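Local coordinates for protein meso-diaminopimelate dehydrogenase (Clostridium tetani, PDB 3WGY) that catalyses, in its natural form, the reversible NADP-dependent oxidative deamination of meso-2,6-diaminopimelate, and is here an engineered variant with 4-methyl-2-oxovalerate bound, at residues Gly18-Met29 and Glu278-Arg289; Lys141-Gly149 and Gln188-His197. The protein carries 6 engineered substitutions. One frame throughout, in Å; residues are numbered along the deposited sequence.

Contact 1. Residues Gly18-Met29 and Glu278-Arg289; sequences GVEKAIKQNDDM and EFTSSVLVAYSR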
loop_
_atom_site.group_PDB
_atom_site.type_symbol
_atom_site.label_atom_id
_atom_site.label_comp_id
_atom_site.label_asym_id
_atom_site.label_seq_id
_atom_site.Cartn_x
_atom_site.Cartn_y
_atom_site.Cartn_z
ATOM N N GLY B 18 16.191 -1.885 -17.943
ATOM C CA GLY B 18 15.156 -2.503 -17.132
ATOM C C GLY B 18 13.769 -2.155 -17.644
ATOM O O GLY B 18 12.855 -2.984 -17.609
ATOM N N VAL B 19 13.609 -0.923 -18.119
ATOM C CA VAL B 19 12.325 -0.472 -18.645
ATOM C C VAL B 19 11.984 -1.232 -19.919
ATOM O O VAL B 19 10.848 -1.672 -20.106
ATOM C CB VAL B 19 12.348 1.038 -18.950
ATOM C CG1 VAL B 19 11.085 1.440 -19.695
ATOM C CG2 VAL B 19 12.453 1.818 -17.656
ATOM N N GLU B 20 12.974 -1.380 -20.798
ATOM C CA GLU B 20 12.763 -2.096 -22.047
ATOM C C GLU B 20 12.276 -3.503 -21.743
ATOM O O GLU B 20 11.375 -4.014 -22.402
ATOM C CB GLU B 20 14.063 -2.164 -22.855
ATOM C CG GLU B 20 14.005 -3.120 -24.042
ATOM C CD GLU B 20 15.274 -3.097 -24.866
ATOM O OE1 GLU B 20 16.377 -3.178 -24.275
ATOM O OE2 GLU B 20 15.168 -3.005 -26.102
ATOM N N LYS B 21 12.880 -4.124 -20.735
ATOM C CA LYS B 21 12.504 -5.472 -20.332
ATOM C C LYS B 21 11.077 -5.538 -19.812
ATOM O O LYS B 21 10.286 -6.372 -20.247
ATOM C CB LYS B 21 13.461 -5.993 -19.257
ATOM C CG LYS B 21 14.495 -6.944 -19.802
ATOM C CD LYS B 21 15.639 -7.183 -18.834
ATOM C CE LYS B 21 16.923 -7.404 -19.629
ATOM N NZ LYS B 21 18.065 -7.911 -18.818
ATOM N N ALA B 22 10.749 -4.654 -18.882
ATOM C CA ALA B 22 9.420 -4.638 -18.299
ATOM C C ALA B 22 8.320 -4.423 -19.338
ATOM O O ALA B 22 7.233 -4.990 -19.223
ATOM C CB ALA B 22 9.342 -3.570 -17.222
ATOM N N ILE B 23 8.598 -3.607 -20.348
ATOM C CA ILE B 23 7.605 -3.347 -21.373
ATOM C C ILE B 23 7.209 -4.642 -22.073
ATOM O O ILE B 23 6.116 -4.740 -22.620
ATOM C CB ILE B 23 8.120 -2.316 -22.401
ATOM C CG1 ILE B 23 8.218 -0.938 -21.743
ATOM C CG2 ILE B 23 7.174 -2.235 -23.583
ATOM C CD1 ILE B 23 8.783 0.129 -22.639
ATOM N N LYS B 24 8.087 -5.640 -22.038
ATOM C CA LYS B 24 7.800 -6.932 -22.661
ATOM C C LYS B 24 6.765 -7.711 -21.848
ATOM O O LYS B 24 6.092 -8.602 -22.379
ATOM C CB LYS B 24 9.078 -7.768 -22.789
ATOM C CG LYS B 24 10.143 -7.170 -23.706
ATOM C CD LYS B 24 11.401 -8.031 -23.699
ATOM C CE LYS B 24 12.475 -7.464 -24.615
ATOM N NZ LYS B 24 12.048 -7.471 -26.044
ATOM N N GLN B 25 6.650 -7.376 -20.561
ATOM C CA GLN B 25 5.689 -8.026 -19.670
ATOM C C GLN B 25 4.332 -7.319 -19.726
ATOM O O GLN B 25 3.415 -7.677 -18.991
ATOM C CB GLN B 25 6.188 -8.007 -18.214
ATOM C CG GLN B 25 7.530 -8.675 -17.975
ATOM C CD GLN B 25 7.857 -8.825 -16.495
ATOM O OE1 GLN B 25 7.713 -7.881 -15.710
ATOM N NE2 GLN B 25 8.313 -10.014 -16.108
ATOM N N ASN B 26 4.209 -6.321 -20.597
ATOM C CA ASN B 26 2.969 -5.561 -20.715
ATOM C C ASN B 26 2.392 -5.546 -22.128
ATOM O O ASN B 26 2.713 -4.678 -22.942
ATOM C CB ASN B 26 3.209 -4.134 -20.227
ATOM C CG ASN B 26 3.563 -4.079 -18.749
ATOM O OD1 ASN B 26 2.701 -3.871 -17.895
ATOM N ND2 ASN B 26 4.834 -4.286 -18.442
ATOM N N ASP B 27 1.519 -6.509 -22.396
ATOM C CA ASP B 27 0.879 -6.655 -23.697
ATOM C C ASP B 27 0.209 -5.409 -24.277
ATOM O O ASP B 27 0.024 -5.324 -25.489
ATOM C CB ASP B 27 -0.143 -7.795 -23.641
ATOM C CG ASP B 27 0.513 -9.156 -23.488
ATOM O OD1 ASP B 27 1.293 -9.541 -24.387
ATOM O OD2 ASP B 27 0.254 -9.840 -22.472
ATOM N N ASP B 28 -0.160 -4.446 -23.442
ATOM C CA ASP B 28 -0.807 -3.241 -23.961
ATOM C C ASP B 28 0.175 -2.117 -24.296
ATOM O O ASP B 28 -0.232 -1.007 -24.659
ATOM C CB ASP B 28 -1.861 -2.746 -22.974
ATOM C CG ASP B 28 -1.262 -2.218 -21.687
ATOM O OD1 ASP B 28 -0.218 -2.744 -21.250
ATOM O OD2 ASP B 28 -1.857 -1.284 -21.106
ATOM N N MET B 29 1.467 -2.405 -24.188
ATOM C CA MET B 29 2.488 -1.403 -24.487
ATOM C C MET B 29 3.429 -1.822 -25.601
ATOM O O MET B 29 3.608 -3.011 -25.880
ATOM C CB MET B 29 3.323 -1.103 -23.248
ATOM C CG MET B 29 2.584 -0.367 -22.171
ATOM S SD MET B 29 3.658 -0.175 -20.742
ATOM C CE MET B 29 2.462 0.321 -19.497
ATOM N N GLU B 278 15.567 -3.215 -11.751
ATOM C CA GLU B 278 14.462 -3.762 -12.522
ATOM C C GLU B 278 13.116 -3.519 -11.839
ATOM O O GLU B 278 12.070 -3.476 -12.496
ATOM C CB GLU B 278 14.668 -5.254 -12.755
ATOM C CG GLU B 278 15.945 -5.565 -13.510
ATOM C CD GLU B 278 15.872 -6.893 -14.223
ATOM O OE1 GLU B 278 15.633 -7.926 -13.559
ATOM O OE2 GLU B 278 16.044 -6.897 -15.458
ATOM N N PHE B 279 13.136 -3.356 -10.522
ATOM C CA PHE B 279 11.892 -3.111 -9.816
ATOM C C PHE B 279 11.492 -1.671 -10.077
ATOM O O PHE B 279 10.339 -1.383 -10.380
ATOM C CB PHE B 279 12.047 -3.335 -8.320
ATOM C CG PHE B 279 10.764 -3.156 -7.564
ATOM C CD1 PHE B 279 9.781 -4.143 -7.595
ATOM C CD2 PHE B 279 10.516 -1.986 -6.865
ATOM C CE1 PHE B 279 8.563 -3.963 -6.933
ATOM C CE2 PHE B 279 9.301 -1.792 -6.200
ATOM C CZ PHE B 279 8.324 -2.784 -6.235
ATOM N N THR B 280 12.455 -0.766 -9.955
ATOM C CA THR B 280 12.203 0.644 -10.219
ATOM C C THR B 280 11.637 0.767 -11.633
ATOM O O THR B 280 10.700 1.524 -11.878
ATOM C CB THR B 280 13.501 1.462 -10.146
ATOM O OG1 THR B 280 14.053 1.350 -8.832
ATOM C CG2 THR B 280 13.218 2.929 -10.461
ATOM N N SER B 281 12.218 0.011 -12.555
ATOM C CA SER B 281 11.775 0.012 -13.946
ATOM C C SER B 281 10.331 -0.463 -14.097
ATOM O O SER B 281 9.566 0.098 -14.888
ATOM C CB SER B 281 12.690 -0.875 -14.787
ATOM O OG SER B 281 13.983 -0.317 -14.879
ATOM N N SER B 282 9.961 -1.503 -13.355
ATOM C CA SER B 282 8.597 -2.023 -13.422
ATOM C C SER B 282 7.632 -0.967 -12.918
ATOM O O SER B 282 6.540 -0.794 -13.463
ATOM C CB SER B 282 8.442 -3.283 -12.567
ATOM O OG SER B 282 9.139 -4.362 -13.141
ATOM N N VAL B 283 8.036 -0.268 -11.863
ATOM C CA VAL B 283 7.204 0.770 -11.300
ATOM C C VAL B 283 7.052 1.869 -12.347
ATOM O O VAL B 283 5.944 2.359 -12.595
ATOM C CB VAL B 283 7.834 1.365 -10.011
ATOM C CG1 VAL B 283 7.021 2.563 -9.546
ATOM C CG2 VAL B 283 7.893 0.287 -8.914
ATOM N N LEU B 284 8.169 2.242 -12.972
ATOM C CA LEU B 284 8.131 3.286 -13.995
ATOM C C LEU B 284 7.147 2.918 -15.103
ATOM O O LEU B 284 6.326 3.742 -15.519
ATOM C CB LEU B 284 9.531 3.523 -14.584
ATOM C CG LEU B 284 10.518 4.280 -13.680
ATOM C CD1 LEU B 284 11.905 4.325 -14.330
ATOM C CD2 LEU B 284 9.991 5.688 -13.443
ATOM N N VAL B 285 7.223 1.680 -15.572
ATOM C CA VAL B 285 6.335 1.220 -16.629
ATOM C C VAL B 285 4.865 1.260 -16.218
ATOM O O VAL B 285 4.030 1.759 -16.974
ATOM C CB VAL B 285 6.688 -0.205 -17.073
ATOM C CG1 VAL B 285 5.654 -0.710 -18.084
ATOM C CG2 VAL B 285 8.082 -0.213 -17.690
ATOM N N ALA B 286 4.544 0.745 -15.033
ATOM C CA ALA B 286 3.159 0.742 -14.573
ATOM C C ALA B 286 2.596 2.160 -14.526
ATOM O O ALA B 286 1.455 2.407 -14.947
ATOM C CB ALA B 286 3.056 0.100 -13.208
ATOM N N TYR B 287 3.395 3.089 -14.010
ATOM C CA TYR B 287 2.966 4.476 -13.927
ATOM C C TYR B 287 2.844 5.126 -15.306
ATOM O O TYR B 287 2.157 6.134 -15.460
ATOM C CB TYR B 287 3.903 5.268 -13.016
ATOM C CG TYR B 287 3.431 5.228 -11.577
ATOM C CD1 TYR B 287 2.433 6.095 -11.129
ATOM C CD2 TYR B 287 3.894 4.249 -10.698
ATOM C CE1 TYR B 287 1.896 5.984 -9.845
ATOM C CE2 TYR B 287 3.364 4.127 -9.407
ATOM C CZ TYR B 287 2.361 4.994 -8.993
ATOM O OH TYR B 287 1.784 4.841 -7.751
ATOM N N SER B 288 3.492 4.537 -16.309
ATOM C CA SER B 288 3.390 5.060 -17.668
ATOM C C SER B 288 1.970 4.829 -18.148
ATOM O O SER B 288 1.405 5.656 -18.861
ATOM C CB SER B 288 4.361 4.351 -18.612
ATOM O OG SER B 288 5.652 4.906 -18.481
ATOM N N ARG B 289 1.397 3.695 -17.753
ATOM C CA ARG B 289 0.034 3.371 -18.139
ATOM C C ARG B 289 -0.904 4.416 -17.551
ATOM O O ARG B 289 -1.842 4.857 -18.211
ATOM C CB ARG B 289 -0.369 1.981 -17.631
ATOM C CG ARG B 289 -1.807 1.610 -17.999
ATOM C CD ARG B 289 -2.177 0.186 -17.614
ATOM N NE ARG B 289 -1.348 -0.820 -18.277
ATOM C CZ ARG B 289 -0.301 -1.419 -17.725
ATOM N NH1 ARG B 289 0.065 -1.123 -16.481
ATOM N NH2 ARG B 289 0.385 -2.312 -18.422
HETATM O O HOH W 1 12.115 -4.463 -15.242
HETATM O O HOH W 2 10.256 -6.460 -15.603
#

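Contact 2. Residues Lys141-Gly149 and Gln188-His197; sequences KGKTHTFWG and QCDFTTREKH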
loop_
_atom_site.group_PDB
_atom_site.type_symbol
_atom_site.label_atom_id
_atom_site.label_comp_id
_atom_site.label_asym_id
_atom_site.label_seq_id
_atom_site.Cartn_x
_atom_site.Cartn_y
_atom_site.Cartn_z
ATOM N N LYS B 141 -2.605 9.605 14.768
ATOM C CA LYS B 141 -1.851 9.619 16.010
ATOM C C LYS B 141 -0.956 8.383 16.009
ATOM O O LYS B 141 -1.428 7.249 16.052
ATOM C CB LYS B 141 -2.797 9.596 17.213
ATOM C CG LYS B 141 -3.816 10.730 17.228
ATOM C CD LYS B 141 -3.147 12.098 17.208
ATOM C CE LYS B 141 -4.184 13.214 17.247
ATOM N NZ LYS B 141 -3.558 14.567 17.308
ATOM N N GLY B 142 0.345 8.615 15.939
ATOM C CA GLY B 142 1.287 7.516 15.915
ATOM C C GLY B 142 2.592 7.972 15.295
ATOM O O GLY B 142 2.792 9.171 15.078
ATOM N N LYS B 143 3.476 7.026 14.995
ATOM C CA LYS B 143 4.772 7.348 14.415
ATOM C C LYS B 143 5.065 6.561 13.144
ATOM O O LYS B 143 4.658 5.408 13.015
ATOM C CB LYS B 143 5.878 7.068 15.444
ATOM C CG LYS B 143 5.787 7.911 16.722
ATOM C CD LYS B 143 6.911 7.589 17.703
ATOM C CE LYS B 143 6.845 8.458 18.968
ATOM N NZ LYS B 143 7.041 9.917 18.684
ATOM N N THR B 144 5.758 7.188 12.199
ATOM C CA THR B 144 6.119 6.505 10.965
ATOM C C THR B 144 7.599 6.183 11.013
ATOM O O THR B 144 8.407 7.006 11.447
ATOM C CB THR B 144 5.884 7.369 9.715
ATOM O OG1 THR B 144 4.510 7.759 9.653
ATOM C CG2 THR B 144 6.243 6.584 8.468
ATOM N N HIS B 145 7.952 4.989 10.554
ATOM C CA HIS B 145 9.336 4.564 10.535
ATOM C C HIS B 145 9.709 3.968 9.180
ATOM O O HIS B 145 9.134 2.957 8.764
ATOM C CB HIS B 145 9.575 3.518 11.623
ATOM C CG HIS B 145 9.339 4.024 13.014
ATOM N ND1 HIS B 145 10.049 5.079 13.551
ATOM C CD2 HIS B 145 8.492 3.606 13.984
ATOM C CE1 HIS B 145 9.650 5.287 14.792
ATOM N NE2 HIS B 145 8.707 4.408 15.079
ATOM N N THR B 146 10.652 4.596 8.483
ATOM C CA THR B 146 11.102 4.066 7.208
ATOM C C THR B 146 12.529 3.550 7.379
ATOM O O THR B 146 13.388 4.235 7.942
ATOM C CB THR B 146 11.101 5.122 6.079
ATOM O OG1 THR B 146 9.795 5.695 5.948
ATOM C CG2 THR B 146 11.466 4.471 4.758
ATOM N N PHE B 147 12.767 2.332 6.912
ATOM C CA PHE B 147 14.093 1.715 6.980
ATOM C C PHE B 147 14.479 1.348 5.553
ATOM O O PHE B 147 13.627 0.947 4.762
ATOM C CB PHE B 147 14.067 0.439 7.824
ATOM C CG PHE B 147 13.760 0.659 9.281
ATOM C CD1 PHE B 147 12.497 1.047 9.691
ATOM C CD2 PHE B 147 14.732 0.424 10.251
ATOM C CE1 PHE B 147 12.196 1.193 11.048
ATOM C CE2 PHE B 147 14.441 0.567 11.610
ATOM C CZ PHE B 147 13.169 0.951 12.006
ATOM N N TRP B 148 15.678 1.458 5.178
ATOM C CA TRP B 148 16.087 1.090 3.836
ATOM C C TRP B 148 16.893 -0.207 3.928
ATOM O O TRP B 148 18.039 -0.217 4.377
ATOM C CB TRP B 148 16.864 2.248 3.205
ATOM C CG TRP B 148 15.954 3.441 2.972
ATOM C CD1 TRP B 148 15.133 3.653 1.894
ATOM C CD2 TRP B 148 15.692 4.519 3.887
ATOM N NE1 TRP B 148 14.375 4.791 2.083
ATOM C CE2 TRP B 148 14.700 5.342 3.296
ATOM C CE3 TRP B 148 16.196 4.867 5.150
ATOM C CZ2 TRP B 148 14.204 6.492 3.926
ATOM C CZ3 TRP B 148 15.699 6.014 5.778
ATOM C CH2 TRP B 148 14.712 6.812 5.161
ATOM N N GLY B 149 16.222 -1.300 3.545
ATOM C CA GLY B 149 16.763 -2.654 3.575
ATOM C C GLY B 149 18.174 -2.767 3.079
ATOM O O GLY B 149 18.726 -1.782 2.587
ATOM N N GLN B 188 5.384 2.776 21.161
ATOM C CA GLN B 188 5.827 3.962 20.442
ATOM C C GLN B 188 7.203 4.410 20.909
ATOM O O GLN B 188 7.563 4.233 22.071
ATOM C CB GLN B 188 4.813 5.099 20.620
ATOM C CG GLN B 188 3.861 5.273 19.433
ATOM C CD GLN B 188 2.710 6.237 19.722
ATOM O OE1 GLN B 188 1.847 5.956 20.557
ATOM N NE2 GLN B 188 2.698 7.377 19.029
ATOM N N CYS B 189 7.972 4.987 19.992
ATOM C CA CYS B 189 9.308 5.466 20.309
ATOM C C CYS B 189 9.934 6.128 19.099
ATOM O O CYS B 189 9.493 5.930 17.967
ATOM C CB CYS B 189 10.201 4.306 20.748
ATOM S SG CYS B 189 10.447 3.079 19.455
ATOM N N ASP B 190 10.958 6.934 19.351
ATOM C CA ASP B 190 11.688 7.606 18.297
ATOM C C ASP B 190 13.028 6.880 18.291
ATOM O O ASP B 190 13.502 6.441 19.339
ATOM C CB ASP B 190 11.867 9.086 18.637
ATOM C CG ASP B 190 10.541 9.801 18.840
ATOM O OD1 ASP B 190 9.781 9.933 17.859
ATOM O OD2 ASP B 190 10.255 10.222 19.985
ATOM N N PHE B 191 13.630 6.731 17.121
ATOM C CA PHE B 191 14.903 6.028 17.034
ATOM C C PHE B 191 16.057 6.969 16.741
ATOM O O PHE B 191 15.906 7.934 15.996
ATOM C CB PHE B 191 14.840 4.961 15.934
ATOM C CG PHE B 191 13.953 3.795 16.260
ATOM C CD1 PHE B 191 14.321 2.879 17.238
ATOM C CD2 PHE B 191 12.746 3.615 15.592
ATOM C CE1 PHE B 191 13.501 1.796 17.550
ATOM C CE2 PHE B 191 11.913 2.534 15.895
ATOM C CZ PHE B 191 12.291 1.623 16.876
ATOM N N THR B 192 17.208 6.688 17.341
ATOM C CA THR B 192 18.397 7.484 17.091
ATOM C C THR B 192 18.955 6.880 15.806
ATOM O O THR B 192 18.653 5.726 15.481
ATOM C CB THR B 192 19.450 7.311 18.200
ATOM O OG1 THR B 192 19.928 5.959 18.194
ATOM C CG2 THR B 192 18.854 7.633 19.561
ATOM N N THR B 193 19.752 7.647 15.071
ATOM C CA THR B 193 20.330 7.152 13.827
ATOM C C THR B 193 21.028 5.824 14.061
ATOM O O THR B 193 20.888 4.882 13.278
ATOM C CB THR B 193 21.362 8.132 13.263
ATOM O OG1 THR B 193 20.729 9.391 12.999
ATOM C CG2 THR B 193 21.954 7.591 11.980
ATOM N N ARG B 194 21.765 5.760 15.162
ATOM C CA ARG B 194 22.527 4.575 15.521
ATOM C C ARG B 194 21.697 3.327 15.810
ATOM O O ARG B 194 22.211 2.207 15.738
ATOM C CB ARG B 194 23.411 4.878 16.730
ATOM C CG ARG B 194 24.396 3.771 17.027
ATOM C CD ARG B 194 25.327 4.108 18.177
ATOM N NE ARG B 194 26.676 3.647 17.881
ATOM C CZ ARG B 194 27.529 4.294 17.092
ATOM N NH1 ARG B 194 27.180 5.445 16.529
ATOM N NH2 ARG B 194 28.722 3.781 16.848
ATOM N N GLU B 195 20.423 3.506 16.139
ATOM C CA GLU B 195 19.562 2.369 16.444
ATOM C C GLU B 195 18.827 1.784 15.239
ATOM O O GLU B 195 18.516 0.593 15.231
ATOM C CB GLU B 195 18.529 2.760 17.507
ATOM C CG GLU B 195 19.129 3.278 18.807
ATOM C CD GLU B 195 18.073 3.805 19.764
ATOM O OE1 GLU B 195 17.216 4.604 19.329
ATOM O OE2 GLU B 195 18.100 3.425 20.952
ATOM N N LYS B 196 18.557 2.610 14.231
ATOM C CA LYS B 196 17.820 2.172 13.036
ATOM C C LYS B 196 18.583 1.340 12.004
ATOM O O LYS B 196 18.057 0.341 11.510
ATOM C CB LYS B 196 17.208 3.377 12.310
ATOM C CG LYS B 196 16.117 4.099 13.078
ATOM C CD LYS B 196 15.526 5.239 12.261
ATOM C CE LYS B 196 14.776 4.729 11.039
ATOM N NZ LYS B 196 14.258 5.855 10.211
ATOM N N HIS B 197 19.797 1.764 11.658
ATOM C CA HIS B 197 20.593 1.055 10.663
ATOM C C HIS B 197 22.052 0.875 11.055
ATOM O O HIS B 197 22.639 1.726 11.724
ATOM C CB HIS B 197 20.595 1.794 9.315
ATOM C CG HIS B 197 19.235 2.121 8.778
ATOM N ND1 HIS B 197 18.494 3.193 9.236
ATOM C CD2 HIS B 197 18.504 1.548 7.792
ATOM C CE1 HIS B 197 17.367 3.269 8.549
ATOM N NE2 HIS B 197 17.348 2.282 7.670
HETATM O O HOH W 3 12.067 6.389 12.239
HETATM O O HOH W 4 6.954 3.547 17.047
HETATM O O HOH W 5 11.770 7.031 9.180
#

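Contact 1. Residues Gly18-Met29 and Glu278-Arg289
G18 lies directly against S281, where helices 14-23 and 276-296 pack closely: with no side chain on the glycine, CB of S281 comes within 3.3 Å of C of G18. The hydroxyl of S281 lies between the carbonyl oxygens of A277 in its own helix and I15 in the opposing one, with hydrogen-bond geometry to both, while a water bridges the carbonyl oxygens of G18 and E278. The short helical segments cross at -58°, their axes 8.1 Å apart. V19 adds its two methyls, CG1 meeting CG2 of V285 and CG2 lying near S281 and L284. Farther out, K21 lays its CD beside OE2 of E278, but its NZ stays 4.0 Å from that oxygen, too far for a salt bridge; the other carboxylate oxygen of E278 bonds to T259 of the second subunit. CB of A22 packs 3.6 Å from CG2 of V285, the branch that faces the helix, whereas CG1 of V285 serves the loop that follows. There the amide of N26 is divided: ND2 turns back to the carbonyl of A22, and OD1 accepts from NH2 of R289 at 2.8 Å. D28 takes the same arginine side-on, OD2 receiving NE and OD1 receiving NH2, both at 2.9 Å, with carboxylate and guanidinium only 11° from coplanar. R289 gets there with CG anti to its backbone N (chi1 179°) and a bend at chi3. Last, M29 rests SD 3.4 Å from CG1 of V285 and sets CE over one face of the guanidinium. NH2 thus has two oxygen acceptors and NE a third, so the guanidinium is fixed in rotation, and its pairing with D28 probably keeps both groups charged in this largely buried junction, clamping the end of the loop to the long helix.

Contact 2. Residues Lys141-Gly149 and Gln188-His197
F147 and K196 form the close-packed end of this contact. The lysine, bent at chi3 (66°), carries CE over the centre of the phenyl face, 4.2 Å from the ring centroid, in a CH-pi contact. Its NZ continues to the carbonyl oxygen of T146, 2.9 Å away, and donates to two waters as well, so three acceptors surround the ammonium. Alongside, H197 turns NE2 to the backbone N of W148 (3.1 Å, 160° at the hydrogen), which lies close to the imidazole plane; with F147 and W148 it makes an aromatic cluster, although its ring meets that of F147 obliquely and barely overlaps the indole. Midway, F191 directs its edge at the face of H145 in a T-shaped pair, centroids 4.9 Å apart, while both imidazole nitrogens of H145 are bonded to waters at the ring's rim. Toward Q188 the packing gives way to more exposed polar side chains: K143 runs its CD past the carbonyl of C189 to a salt bridge between NZ and OD1 of D190 (2.9 Å). Helix 177-184 packs against H145, F147 and F191. Strand 142-147, outermost within this chain in its antiparallel sheet, is thereby covered by an irregular segment and a short helix leading into strand 197-205 of the mixed sheet, within the diaminopimelate dehydrogenase C-terminal domain.

From the N terminus the chain enters the parallel sheet with strand 5-10, followed by helix 14-23, and residues 18-29 meet their partner 249 residues farther on, counted between the closest ends. In between, strand 142-147 and the segment ending at H197 make contact 2, closing a short loop that includes helix 154-162, strand 166-175 and the ligand-pocket residues S153 to H156, among them the engineered L154. This small loop lies wholly within the large one that contact 1 completes when helix 276-296 returns to the N-terminal part. Contact 1 therefore binds the chain's return to the Rossmann-like half, whereas contact 2 joins sheets of the other half; their centres are 32 Å apart.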